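Local coordinates for cytoplasmic export protein 1 (Saccharomyces cerevisiae, PDB 3VWA) that binds tRNA as a component of the nuclear tRNA export machinery and may hand aminoacylated tRNAs from export receptors to the translation apparatus at the nuclear pore, at residues F11-E16 with E75-D80. Numbering follows the deposited sequence.
Sequences FPYTIE and ETFDSD
The phenol oxygen of Tyr-13 donates a hydrogen bond to the carboxylate of Glu-75, with OH and OE2 3.0 Å apart. OE2 accepts it through its anti lone pair, the one turned away from OE1. The carboxylate is twisted 64° against the phenol ring and meets its edge, where OE2 also lies 3.4 Å from CE2 of Tyr-13. Glu-75 gets there on an extended chain, with CG anti to the backbone N (chi1 -152°), and its CB passes close to the same hydroxyl.

Next to this polar pair the contact turns aromatic. Phe-11 and Phe-77 form an edge-to-face pair, ring centres 4.8 Å apart and planes at 61°. The edge of Phe-11 is the one that points in: its CE2 sits over one face of Phe-77, nearer the ring's border than its centre, and comes to 3.4 Å from Phe-77 CZ. That same CZ lies 4.0 Å from Tyr-13 CE2, each near the plane of the other's ring, so these two rings meet edge to edge. Pro-12 closes the group, its CD 4.1 Å from Phe-77 CZ and its CG against Glu-75 OE2. Phe-77 thus pushes its tip among three consecutive residues, while Glu-75, two residues back on the same side of its strand, takes the hydroxyl.

No backbone hydrogen bond joins the segments; side chains alone bridge them. Strands 13-15 and 73-77 belong to one curled antiparallel sheet in the N-terminal kinase-like domain, ahead of the helical HEAT-repeat part. The first pairs with strand 26-33, the second with strand 85-89, and strand 39-45 lies between those two partners. Phe-85 and Val-87 of strand 85-89 touch Phe-77, with Phe-85 also meeting the Phe-11 ring, whereas Thr-76 turns the other way, onto helix 52-64.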
ATOM      1  N   PHE A  11     -31.939   9.789  10.343  1.00 41.30           N
ATOM      2  CA  PHE A  11     -30.582  10.334  10.370  1.00 44.14           C
ATOM      3  C   PHE A  11     -29.775   9.944   9.110  1.00 43.53           C
ATOM      4  O   PHE A  11     -29.673   8.789   8.754  1.00 43.33           O
ATOM      5  CB  PHE A  11     -29.853   9.934  11.660  1.00 39.69           C
ATOM      6  CG  PHE A  11     -28.562  10.716  11.932  1.00 42.25           C
ATOM      7  CD1 PHE A  11     -27.360  10.045  12.169  1.00 41.73           C
ATOM      8  CD2 PHE A  11     -28.556  12.119  12.007  1.00 44.24           C
ATOM      9  CE1 PHE A  11     -26.189  10.741  12.447  1.00 40.17           C
ATOM     10  CE2 PHE A  11     -27.383  12.830  12.276  1.00 41.76           C
ATOM     11  CZ  PHE A  11     -26.195  12.126  12.488  1.00 40.63           C
ATOM     12  N   PRO A  12     -29.193  10.931   8.432  1.00 42.82           N
ATOM     13  CA  PRO A  12     -28.488  10.667   7.157  1.00 40.45           C
ATOM     14  C   PRO A  12     -27.175   9.825   7.253  1.00 42.33           C
ATOM     15  O   PRO A  12     -26.582   9.525   6.228  1.00 41.47           O
ATOM     16  CB  PRO A  12     -28.174  12.071   6.623  1.00 40.92           C
ATOM     17  CG  PRO A  12     -28.879  13.044   7.512  1.00 39.69           C
ATOM     18  CD  PRO A  12     -29.203  12.350   8.807  1.00 40.54           C
ATOM     19  N   TYR A  13     -26.739   9.437   8.448  1.00 34.61           N
ATOM     20  CA  TYR A  13     -25.464   8.767   8.571  1.00 36.45           C
ATOM     21  C   TYR A  13     -25.599   7.590   9.491  1.00 39.44           C
ATOM     22  O   TYR A  13     -26.457   7.587  10.393  1.00 47.11           O
ATOM     23  CB  TYR A  13     -24.410   9.750   9.103  1.00 35.06           C
ATOM     24  CG  TYR A  13     -24.360  11.048   8.291  1.00 35.81           C
ATOM     25  CD1 TYR A  13     -23.602  11.142   7.140  1.00 36.42           C
ATOM     26  CD2 TYR A  13     -25.096  12.165   8.674  1.00 35.70           C
ATOM     27  CE1 TYR A  13     -23.563  12.324   6.395  1.00 37.60           C
ATOM     28  CE2 TYR A  13     -25.058  13.339   7.953  1.00 35.18           C
ATOM     29  CZ  TYR A  13     -24.304  13.419   6.810  1.00 35.51           C
ATOM     30  OH  TYR A  13     -24.270  14.587   6.082  1.00 33.87           O
ATOM     31  N   THR A  14     -24.795   6.568   9.266  1.00 36.42           N
ATOM     32  CA  THR A  14     -24.694   5.537  10.293  1.00 42.41           C
ATOM     33  C   THR A  14     -23.459   5.832  11.142  1.00 38.00           C
ATOM     34  O   THR A  14     -22.491   6.392  10.649  1.00 36.51           O
ATOM     35  CB  THR A  14     -24.556   4.150   9.681  1.00 43.63           C
ATOM     36  OG1 THR A  14     -23.366   4.135   8.894  1.00 53.49           O
ATOM     37  CG2 THR A  14     -25.772   3.831   8.793  1.00 47.24           C
ATOM     38  N   ILE A  15     -23.478   5.448  12.399  1.00 35.94           N
ATOM     39  CA  ILE A  15     -22.375   5.759  13.292  1.00 37.03           C
ATOM     40  C   ILE A  15     -21.940   4.481  13.944  1.00 38.56           C
ATOM     41  O   ILE A  15     -22.764   3.700  14.475  1.00 31.88           O
ATOM     42  CB  ILE A  15     -22.780   6.765  14.401  1.00 37.63           C
ATOM     43  CG1 ILE A  15     -23.346   8.044  13.800  1.00 36.85           C
ATOM     44  CG2 ILE A  15     -21.608   7.093  15.341  1.00 31.11           C
ATOM     45  CD1 ILE A  15     -24.118   8.867  14.820  1.00 39.74           C
ATOM     46  N   GLU A  16     -20.640   4.250  13.926  1.00 38.04           N
ATOM     47  CA  GLU A  16     -20.146   3.071  14.622  1.00 44.81           C
ATOM     48  C   GLU A  16     -20.296   3.245  16.124  1.00 43.30           C
ATOM     49  O   GLU A  16     -20.423   4.375  16.629  1.00 37.67           O
ATOM     50  CB  GLU A  16     -18.719   2.756  14.226  1.00 55.55           C
ATOM     51  CG  GLU A  16     -18.602   2.111  12.856  1.00 57.14           C
ATOM     52  CD  GLU A  16     -17.418   1.187  12.819  1.00 61.81           C
ATOM     53  OE1 GLU A  16     -16.296   1.712  12.635  1.00 58.98           O
ATOM     54  OE2 GLU A  16     -17.615  -0.039  13.019  1.00 60.20           O
ATOM     55  N   GLU A  75     -22.174  18.299   7.355  1.00 34.75           N
ATOM     56  CA  GLU A  75     -23.434  18.740   7.921  1.00 34.31           C
ATOM     57  C   GLU A  75     -23.329  18.892   9.436  1.00 33.96           C
ATOM     58  O   GLU A  75     -22.518  18.217  10.039  1.00 36.90           O
ATOM     59  CB  GLU A  75     -24.518  17.697   7.586  1.00 35.85           C
ATOM     60  CG  GLU A  75     -25.922  18.299   7.510  1.00 41.99           C
ATOM     61  CD  GLU A  75     -27.008  17.281   7.205  1.00 41.81           C
ATOM     62  OE1 GLU A  75     -28.180  17.666   7.345  1.00 45.43           O
ATOM     63  OE2 GLU A  75     -26.697  16.109   6.857  1.00 42.13           O
ATOM     64  N   THR A  76     -24.159  19.757  10.039  1.00 32.31           N
ATOM     65  CA  THR A  76     -24.262  19.894  11.494  1.00 33.67           C
ATOM     66  C   THR A  76     -25.693  19.664  12.029  1.00 39.07           C
ATOM     67  O   THR A  76     -26.686  19.857  11.273  1.00 37.69           O
ATOM     68  CB  THR A  76     -23.738  21.246  11.989  1.00 32.83           C
ATOM     69  OG1 THR A  76     -24.604  22.302  11.537  1.00 38.21           O
ATOM     70  CG2 THR A  76     -22.328  21.495  11.498  1.00 30.48           C
ATOM     71  N   PHE A  77     -25.772  19.244  13.309  1.00 39.18           N
ATOM     72  CA  PHE A  77     -27.038  19.001  14.060  1.00 41.32           C
ATOM     73  C   PHE A  77     -26.893  19.518  15.487  1.00 41.79           C
ATOM     74  O   PHE A  77     -25.928  19.163  16.149  1.00 38.38           O
ATOM     75  CB  PHE A  77     -27.318  17.508  14.155  1.00 39.27           C
ATOM     76  CG  PHE A  77     -27.322  16.828  12.835  1.00 43.05           C
ATOM     77  CD1 PHE A  77     -28.506  16.725  12.089  1.00 45.45           C
ATOM     78  CD2 PHE A  77     -26.131  16.344  12.294  1.00 42.92           C
ATOM     79  CE1 PHE A  77     -28.478  16.117  10.837  1.00 49.74           C
ATOM     80  CE2 PHE A  77     -26.105  15.748  11.055  1.00 41.93           C
ATOM     81  CZ  PHE A  77     -27.274  15.622  10.333  1.00 48.22           C
ATOM     82  N   ASP A  78     -27.828  20.343  15.956  1.00 39.24           N
ATOM     83  CA  ASP A  78     -27.745  20.905  17.323  1.00 40.03           C
ATOM     84  C   ASP A  78     -29.099  21.016  18.055  1.00 40.68           C
ATOM     85  O   ASP A  78     -29.179  21.568  19.162  1.00 39.11           O
ATOM     86  CB  ASP A  78     -27.021  22.269  17.327  1.00 38.58           C
ATOM     87  CG  ASP A  78     -27.635  23.259  16.365  1.00 43.93           C
ATOM     88  OD1 ASP A  78     -28.824  23.083  16.017  1.00 46.42           O
ATOM     89  OD2 ASP A  78     -26.924  24.193  15.922  1.00 44.57           O
ATOM     90  N   SER A  79     -30.159  20.507  17.438  1.00 40.06           N
ATOM     91  CA  SER A  79     -31.494  20.510  18.065  1.00 41.84           C
ATOM     92  C   SER A  79     -31.553  19.730  19.373  1.00 41.54           C
ATOM     93  O   SER A  79     -32.130  20.169  20.358  1.00 40.72           O
ATOM     94  CB  SER A  79     -32.504  19.931  17.094  1.00 37.60           C
ATOM     95  OG  SER A  79     -32.577  20.833  16.012  1.00 44.62           O
ATOM     96  N   ASP A  80     -30.913  18.578  19.345  1.00 42.62           N
ATOM     97  CA  ASP A  80     -30.924  17.594  20.399  1.00 44.76           C
ATOM     98  C   ASP A  80     -29.490  17.552  20.986  1.00 43.58           C
ATOM     99  O   ASP A  80     -28.531  17.247  20.270  1.00 41.11           O
ATOM    100  CB  ASP A  80     -31.335  16.268  19.757  1.00 42.81           C
ATOM    101  CG  ASP A  80     -31.395  15.092  20.731  1.00 47.52           C
ATOM    102  OD1 ASP A  80     -31.513  13.949  20.228  1.00 46.46           O
ATOM    103  OD2 ASP A  80     -31.351  15.281  21.960  1.00 47.46           O
TER